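Abietadiene synthase, chloroplastic (Abies grandis, PDB 3S9V) is a chloroplastic plant enzyme of the terpene synthase family, a largely helical protein that includes the metal-binding domain of that family. Local coordinates at residues A512-E517 / E525-T530; L661-R666 / N737-I742; S668-L673 / I742-V747. One frame throughout, in Å; residues are numbered along the deposited sequence.

Interaction 1: residues A512-E517 / E525-T530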
# COMPACT_ATOMS: atom_id res chain seq x y z
N ALA A 512 -18.29 -7.27 6.10
CA ALA A 512 -17.31 -7.61 7.12
C ALA A 512 -15.89 -7.36 6.63
O ALA A 512 -15.01 -7.03 7.41
CB ALA A 512 -17.48 -9.07 7.54
N SER A 513 -15.69 -7.50 5.33
CA SER A 513 -14.37 -7.30 4.76
C SER A 513 -13.94 -5.83 4.67
O SER A 513 -12.74 -5.55 4.60
CB SER A 513 -14.30 -7.93 3.37
OG SER A 513 -14.88 -7.07 2.40
N PHE A 514 -14.89 -4.90 4.66
CA PHE A 514 -14.52 -3.48 4.56
C PHE A 514 -14.98 -2.55 5.68
O PHE A 514 -14.23 -1.65 6.05
CB PHE A 514 -14.91 -2.92 3.17
CG PHE A 514 -16.39 -2.88 2.89
CD1 PHE A 514 -17.18 -1.83 3.36
CD2 PHE A 514 -16.99 -3.88 2.12
CE1 PHE A 514 -18.55 -1.78 3.08
CE2 PHE A 514 -18.36 -3.83 1.83
CZ PHE A 514 -19.14 -2.78 2.31
N ILE A 515 -16.19 -2.73 6.21
CA ILE A 515 -16.64 -1.89 7.33
C ILE A 515 -16.67 -2.80 8.54
O ILE A 515 -17.72 -3.10 9.11
CB ILE A 515 -18.06 -1.27 7.10
CG1 ILE A 515 -19.05 -2.35 6.66
CG2 ILE A 515 -17.97 -0.14 6.09
CD1 ILE A 515 -20.51 -1.88 6.71
N PHE A 516 -15.48 -3.23 8.91
CA PHE A 516 -15.22 -4.16 10.00
C PHE A 516 -15.27 -3.65 11.44
O PHE A 516 -15.47 -4.44 12.35
CB PHE A 516 -13.85 -4.77 9.75
CG PHE A 516 -12.76 -3.74 9.65
CD1 PHE A 516 -12.06 -3.34 10.77
CD2 PHE A 516 -12.46 -3.15 8.42
CE1 PHE A 516 -11.07 -2.36 10.68
CE2 PHE A 516 -11.48 -2.17 8.32
CZ PHE A 516 -10.78 -1.78 9.46
N GLU A 517 -15.08 -2.35 11.65
CA GLU A 517 -15.08 -1.81 13.01
C GLU A 517 -16.26 -2.27 13.87
O GLU A 517 -17.38 -2.38 13.38
CB GLU A 517 -15.04 -0.27 12.99
CG GLU A 517 -13.80 0.37 12.35
CD GLU A 517 -13.93 0.56 10.84
OE1 GLU A 517 -13.49 1.62 10.33
OE2 GLU A 517 -14.47 -0.35 10.16
N GLU A 525 -25.22 -5.75 9.80
CA GLU A 525 -26.40 -6.59 9.88
C GLU A 525 -27.40 -6.21 8.79
O GLU A 525 -27.83 -7.05 8.00
CB GLU A 525 -27.07 -6.45 11.25
CG GLU A 525 -28.30 -7.31 11.46
CD GLU A 525 -29.21 -6.77 12.57
OE1 GLU A 525 -28.70 -6.49 13.67
OE2 GLU A 525 -30.43 -6.62 12.33
N VAL A 526 -27.75 -4.93 8.75
CA VAL A 526 -28.70 -4.43 7.77
C VAL A 526 -28.18 -4.56 6.34
O VAL A 526 -28.95 -4.76 5.42
CB VAL A 526 -29.06 -2.95 8.05
CG1 VAL A 526 -30.06 -2.46 7.02
CG2 VAL A 526 -29.64 -2.82 9.46
N TYR A 527 -26.87 -4.46 6.17
CA TYR A 527 -26.25 -4.59 4.86
C TYR A 527 -26.46 -6.03 4.39
O TYR A 527 -26.86 -6.29 3.26
CB TYR A 527 -24.75 -4.27 4.96
CG TYR A 527 -24.01 -4.18 3.65
CD1 TYR A 527 -23.86 -5.30 2.83
CD2 TYR A 527 -23.46 -2.97 3.23
CE1 TYR A 527 -23.17 -5.21 1.63
CE2 TYR A 527 -22.77 -2.88 2.03
CZ TYR A 527 -22.63 -4.00 1.23
OH TYR A 527 -21.94 -3.91 0.04
N THR A 528 -26.19 -6.96 5.30
CA THR A 528 -26.33 -8.38 5.01
C THR A 528 -27.77 -8.79 4.70
O THR A 528 -28.01 -9.52 3.73
CB THR A 528 -25.82 -9.20 6.20
OG1 THR A 528 -24.44 -8.89 6.43
CG2 THR A 528 -25.98 -10.69 5.92
N LYS A 529 -28.72 -8.35 5.52
CA LYS A 529 -30.12 -8.69 5.29
C LYS A 529 -30.62 -8.09 3.99
O LYS A 529 -31.29 -8.77 3.20
CB LYS A 529 -30.98 -8.23 6.46
CG LYS A 529 -30.83 -9.12 7.69
CD LYS A 529 -31.50 -8.53 8.91
CE LYS A 529 -31.28 -9.42 10.13
NZ LYS A 529 -31.79 -8.80 11.39
N THR A 530 -30.29 -6.83 3.76
CA THR A 530 -30.71 -6.16 2.54
C THR A 530 -30.11 -6.80 1.30
O THR A 530 -30.80 -6.98 0.30
CB THR A 530 -30.34 -4.67 2.58
OG1 THR A 530 -30.76 -4.12 3.84
CG2 THR A 530 -31.03 -3.93 1.46
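The rings of Phe514 and Tyr527 meet from opposite directions as an offset edge-to-face pair, with centroids 5.7 Å apart and planes turned by 70°. Phe514 leads with the far end of its ring: Tyr527 CE2 lies close to the plane of the phenyl group, 3.6 Å from Phe514 CZ. On the tyrosine the approach is oblique and displaced toward the phenol end, where Phe514 CZ also comes within 3.8 Å of Tyr527 OH. The first torsions account for this meeting. In Phe514, CG stands between the backbone N and the carbonyl carbon (chi1 65°), which swings the ring from the terminal part of helix 504-514 across to the neighbouring helix. Tyr527 has CG opposite its own N (chi1 -172°), and its ring extends from helix 521-541 to meet the phenylalanine. The hydroxyl at its tip is hydrogen-bonded to Thr750 OG1 on helix 741-757, a polar tie that should restrain the phenol while its carbon flank packs against Phe514. Within 525-530, Lys529 NZ and Glu525 OE2 form a salt bridge of 2.7 Å one turn apart, the ammonium standing above the carboxylate plane; the other oxygen of Glu525 is paired with Lys522. Helix 641-648 touches Tyr527 through Val644 and Ser648, and Phe514 also rests on Glu749 and Ile753 of helix 741-757. The pair therefore closes a buried aromatic junction between consecutive helices of the all-helical bundle of a terpene synthase metal-binding domain, on a helix, 521-541, that carries the family's aspartate-rich DDxxD sequence toward its C-terminal end.

Interaction 2: residues L661-R666 / N737-I742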
# COMPACT_ATOMS: atom_id res chain seq x y z
N LEU A 661 -27.35 12.74 1.91
CA LEU A 661 -28.07 11.78 1.08
C LEU A 661 -27.98 12.14 -0.40
O LEU A 661 -27.66 11.30 -1.23
CB LEU A 661 -29.54 11.69 1.51
CG LEU A 661 -30.48 10.81 0.69
CD1 LEU A 661 -29.98 9.37 0.65
CD2 LEU A 661 -31.87 10.88 1.29
N SER A 662 -28.24 13.41 -0.72
CA SER A 662 -28.19 13.87 -2.11
C SER A 662 -26.85 13.58 -2.77
O SER A 662 -26.74 13.60 -3.99
CB SER A 662 -28.49 15.37 -2.18
OG SER A 662 -27.42 16.12 -1.64
N LYS A 663 -25.82 13.33 -1.97
CA LYS A 663 -24.49 13.04 -2.50
C LYS A 663 -24.26 11.55 -2.77
O LYS A 663 -23.24 11.17 -3.34
CB LYS A 663 -23.42 13.57 -1.55
CG LYS A 663 -23.37 15.08 -1.47
CD LYS A 663 -22.30 15.56 -0.50
CE LYS A 663 -22.13 17.08 -0.57
NZ LYS A 663 -23.38 17.80 -0.21
N ILE A 664 -25.21 10.71 -2.37
CA ILE A 664 -25.06 9.27 -2.58
C ILE A 664 -26.35 8.59 -3.04
O ILE A 664 -26.42 7.36 -3.09
CB ILE A 664 -24.59 8.56 -1.30
CG1 ILE A 664 -25.66 8.72 -0.20
CG2 ILE A 664 -23.25 9.13 -0.85
CD1 ILE A 664 -25.45 7.83 1.01
N ASP A 665 -27.36 9.39 -3.36
CA ASP A 665 -28.64 8.83 -3.79
C ASP A 665 -28.61 8.37 -5.24
O ASP A 665 -27.58 8.45 -5.91
CB ASP A 665 -29.79 9.83 -3.57
CG ASP A 665 -29.68 11.07 -4.44
OD1 ASP A 665 -29.15 10.97 -5.57
OD2 ASP A 665 -30.14 12.15 -4.00
N ARG A 666 -29.74 7.90 -5.74
CA ARG A 666 -29.82 7.40 -7.09
C ARG A 666 -29.54 8.43 -8.18
O ARG A 666 -29.23 8.07 -9.32
CB ARG A 666 -31.18 6.73 -7.31
CG ARG A 666 -31.41 5.54 -6.36
CD ARG A 666 -32.56 4.71 -6.85
NE ARG A 666 -32.93 3.58 -5.99
CZ ARG A 666 -32.26 2.44 -5.89
NH1 ARG A 666 -32.73 1.48 -5.08
NH2 ARG A 666 -31.14 2.24 -6.57
N ASN A 737 -14.84 13.90 -3.69
CA ASN A 737 -16.14 14.33 -3.19
C ASN A 737 -16.13 14.60 -1.69
O ASN A 737 -15.63 13.80 -0.91
CB ASN A 737 -17.23 13.30 -3.53
CG ASN A 737 -17.46 13.15 -5.02
OD1 ASN A 737 -17.02 13.97 -5.82
ND2 ASN A 737 -18.16 12.09 -5.41
N LYS A 738 -16.67 15.75 -1.30
CA LYS A 738 -16.73 16.15 0.10
C LYS A 738 -17.92 15.48 0.76
O LYS A 738 -18.98 16.08 0.92
CB LYS A 738 -16.84 17.67 0.20
CG LYS A 738 -15.69 18.40 -0.46
CD LYS A 738 -15.87 19.91 -0.45
CE LYS A 738 -14.73 20.60 -1.19
NZ LYS A 738 -14.89 22.08 -1.22
N ILE A 739 -17.73 14.22 1.13
CA ILE A 739 -18.77 13.40 1.75
C ILE A 739 -18.19 12.69 2.97
O ILE A 739 -17.02 12.30 2.97
CB ILE A 739 -19.25 12.33 0.76
CG1 ILE A 739 -19.72 13.01 -0.52
CG2 ILE A 739 -20.33 11.47 1.39
CD1 ILE A 739 -19.96 12.05 -1.67
N PRO A 740 -18.98 12.52 4.04
CA PRO A 740 -18.43 11.84 5.22
C PRO A 740 -17.82 10.50 4.81
O PRO A 740 -18.40 9.74 4.03
CB PRO A 740 -19.65 11.68 6.13
CG PRO A 740 -20.47 12.89 5.79
CD PRO A 740 -20.37 12.95 4.27
N ASP A 741 -16.63 10.23 5.33
CA ASP A 741 -15.86 9.02 5.04
C ASP A 741 -16.63 7.70 4.98
O ASP A 741 -16.48 6.92 4.03
CB ASP A 741 -14.71 8.89 6.04
CG ASP A 741 -13.61 7.96 5.55
OD1 ASP A 741 -13.00 8.26 4.50
OD2 ASP A 741 -13.35 6.93 6.22
N ILE A 742 -17.45 7.44 6.00
CA ILE A 742 -18.20 6.20 6.07
C ILE A 742 -19.10 5.95 4.87
O ILE A 742 -19.25 4.81 4.43
CB ILE A 742 -19.05 6.12 7.37
CG1 ILE A 742 -19.75 4.76 7.47
CG2 ILE A 742 -20.07 7.23 7.39
CD1 ILE A 742 -18.80 3.58 7.60
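Lys663 makes this contact with the hydrocarbon part of its side chain, laid along Ile739, while the charged end serves a partner elsewhere. The two side chains slide past one another in opposite directions: Lys663 CD reaches to 3.6 Å from Ile739 CG1, and nearer the backbone Lys663 CB lies 3.8 Å from Ile739 CD1. Lys663 CE also comes within 3.6 Å of the carbonyl oxygen Lys738 O. The lysine chain is extended until its last torsion, where a bend (chi4 60°) turns the ammonium to a salt bridge with Glu659 OE1, on the short helix 658-661. Ile739 divides its two branches between neighbours, for CG1 and CD1 face the lysine whereas Ile739 CG2 approaches Ile664 CG2 at a looser 4.4 Å. The backbone before the isoleucine is folded tightly, with Lys738 at the centre of an inverse gamma turn whose bond, from Ile739 N to Asn737 O, is weak. Both partners are connectors. Segment 661-666 leads from helix 658-661 to helix 669-693; segment 737-742 leads from helix 712-736 into helix 741-757, with Pro740 at the N-cap position. Phe670 of helix 669-693 touches Ile739, and Ile664 packs on Tyr743, so the two connectors join beside the starts of helices 669-693 and 741-757, which run side by side in the same sense.

Interaction 3: residues S668-L673 / I742-V747; sequences SRFLQL and IYKRLV
The ammonium of Lys744, a residue bordering Phe670, is gripped by two carbonyl oxygens, Phe734 O in the last turn of helix 712-736 and Asn737 O just beyond it. The helix end would probably favour the charged lysine. At the base of this side chain, Lys744 CA lies at the edge of the Phe670 ring, near its plane and 4.0 Å from Phe670 CE2. Val747, one turn further on, covers a face: its CG1 methyl lies 3.5 Å from the centroid of the Phe670 ring and only 8° off the normal, a well-centred CH-pi contact. The phenylalanine reaches it with CG placed opposite the backbone N (chi1 -166°), which projects the ring toward helix 741-757. Here helix 669-693 and helix 741-757 run in the same direction, their local axes 10.8 Å apart and inclined by 28°, as two members of the helical bundle of the terpene synthase fold; helix 669-693 carries further along the NDxxTxxxE sequence, known in this family for metal binding. The other methyl of the valine, Val747 CG2, meets Leu671 CD1 at 4.2 Å, and Val645 of helix 641-648 touches both residues. Phe670 leans also on Leu730 and Glu733 of helix 712-736. At the start of helix 669-693, Ser668 is the N-cap: its OG accepts from Leu671 N at 3.3 Å, and the same hydroxyl is hydrogen-bonded to Asp665 O.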
# COMPACT_ATOMS: atom_id res chain seq x y z
N SER A 668 -27.09 10.71 -7.87
CA SER A 668 -25.67 11.07 -7.84
C SER A 668 -24.82 10.24 -8.81
O SER A 668 -25.06 9.05 -9.02
CB SER A 668 -25.11 10.94 -6.43
OG SER A 668 -24.96 9.58 -6.04
N ARG A 669 -23.81 10.88 -9.38
CA ARG A 669 -22.90 10.21 -10.30
C ARG A 669 -22.14 9.12 -9.54
O ARG A 669 -21.85 8.06 -10.09
CB ARG A 669 -21.91 11.23 -10.87
CG ARG A 669 -20.84 10.66 -11.78
CD ARG A 669 -21.43 10.10 -13.08
NE ARG A 669 -20.39 9.68 -14.01
CZ ARG A 669 -20.61 8.98 -15.13
NH1 ARG A 669 -21.85 8.63 -15.45
NH2 ARG A 669 -19.61 8.62 -15.91
N PHE A 670 -21.84 9.39 -8.28
CA PHE A 670 -21.09 8.47 -7.42
C PHE A 670 -21.77 7.10 -7.32
O PHE A 670 -21.18 6.08 -7.67
CB PHE A 670 -20.94 9.11 -6.03
CG PHE A 670 -19.92 8.44 -5.15
CD1 PHE A 670 -18.88 7.70 -5.69
CD2 PHE A 670 -19.99 8.57 -3.76
CE1 PHE A 670 -17.91 7.10 -4.87
CE2 PHE A 670 -19.03 7.99 -2.94
CZ PHE A 670 -17.99 7.25 -3.50
N LEU A 671 -23.03 7.09 -6.88
CA LEU A 671 -23.77 5.84 -6.75
C LEU A 671 -24.01 5.18 -8.12
O LEU A 671 -24.00 3.96 -8.24
CB LEU A 671 -25.11 6.08 -6.07
CG LEU A 671 -25.79 4.84 -5.48
CD1 LEU A 671 -25.17 4.53 -4.12
CD2 LEU A 671 -27.29 5.08 -5.32
N GLN A 672 -24.23 6.00 -9.14
CA GLN A 672 -24.46 5.49 -10.49
C GLN A 672 -23.26 4.72 -11.02
O GLN A 672 -23.41 3.65 -11.61
CB GLN A 672 -24.83 6.64 -11.44
CG GLN A 672 -26.12 7.35 -11.05
CD GLN A 672 -26.43 8.58 -11.90
OE1 GLN A 672 -25.53 9.22 -12.44
NE2 GLN A 672 -27.71 8.92 -12.01
N LEU A 673 -22.06 5.25 -10.78
CA LEU A 673 -20.84 4.61 -11.23
C LEU A 673 -20.62 3.27 -10.52
O LEU A 673 -20.13 2.31 -11.12
CB LEU A 673 -19.64 5.53 -11.00
CG LEU A 673 -19.42 6.62 -12.05
CD1 LEU A 673 -18.37 7.59 -11.56
CD2 LEU A 673 -18.98 5.99 -13.36
N ILE A 742 -17.45 7.44 6.00
CA ILE A 742 -18.20 6.20 6.07
C ILE A 742 -19.10 5.95 4.87
O ILE A 742 -19.25 4.81 4.43
CB ILE A 742 -19.05 6.12 7.37
CG1 ILE A 742 -19.75 4.76 7.47
CG2 ILE A 742 -20.07 7.23 7.39
CD1 ILE A 742 -18.80 3.58 7.60
N TYR A 743 -19.70 7.01 4.32
CA TYR A 743 -20.58 6.84 3.16
C TYR A 743 -19.77 6.59 1.89
O TYR A 743 -20.22 5.86 1.00
CB TYR A 743 -21.48 8.07 3.01
CG TYR A 743 -22.32 8.34 4.24
CD1 TYR A 743 -21.99 9.38 5.11
CD2 TYR A 743 -23.41 7.54 4.57
CE1 TYR A 743 -22.72 9.61 6.28
CE2 TYR A 743 -24.16 7.76 5.74
CZ TYR A 743 -23.80 8.80 6.59
OH TYR A 743 -24.52 9.03 7.74
N LYS A 744 -18.58 7.16 1.81
CA LYS A 744 -17.71 6.94 0.65
C LYS A 744 -17.21 5.50 0.65
O LYS A 744 -17.03 4.90 -0.41
CB LYS A 744 -16.52 7.92 0.67
CG LYS A 744 -16.96 9.36 0.47
CD LYS A 744 -15.88 10.24 -0.10
CE LYS A 744 -14.80 10.54 0.90
NZ LYS A 744 -13.77 11.43 0.26
N ARG A 745 -17.00 4.94 1.84
CA ARG A 745 -16.55 3.56 1.96
C ARG A 745 -17.69 2.61 1.56
O ARG A 745 -17.47 1.62 0.86
CB ARG A 745 -16.11 3.26 3.40
CG ARG A 745 -14.83 3.99 3.82
CD ARG A 745 -14.56 3.86 5.32
NE ARG A 745 -14.43 2.48 5.75
CZ ARG A 745 -14.42 2.08 7.02
NH1 ARG A 745 -14.53 2.98 8.01
NH2 ARG A 745 -14.30 0.80 7.31
N LEU A 746 -18.91 2.93 1.98
CA LEU A 746 -20.06 2.10 1.64
C LEU A 746 -20.26 2.05 0.13
O LEU A 746 -20.58 1.01 -0.42
CB LEU A 746 -21.34 2.65 2.29
CG LEU A 746 -21.56 2.27 3.74
CD1 LEU A 746 -22.77 3.01 4.28
CD2 LEU A 746 -21.76 0.75 3.85
N VAL A 747 -20.06 3.18 -0.53
CA VAL A 747 -20.23 3.22 -1.97
C VAL A 747 -19.07 2.57 -2.72
O VAL A 747 -19.28 1.68 -3.54
CB VAL A 747 -20.40 4.66 -2.47
CG1 VAL A 747 -20.49 4.68 -4.00
CG2 VAL A 747 -21.65 5.28 -1.87

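Helix 741-757 supplies a segment to interactions 2 and 3 and flanks interaction 1. Interactions 2 and 3 have centres about 6 Å apart and share Ile742; Gln672 NE2 lies 3.2 Å from Arg666 O, a probable hydrogen bond. Interaction 1, centred about 16 Å from interaction 3, is tied to it by Arg745, whose NH1 forms a 2.9 Å salt bridge with Glu517 OE1 while its NH2 lies 2.8 Å from Phe514 O, a probable hydrogen bond. It meets interaction 2 where Ile515 CG2 packs 4.1 Å from Ile742 CD1. Interaction 3 sets helix 741-757 beside helix 669-693, and interaction 1 lies on helix 521-541; both points precede the metal-binding sequences of those helices.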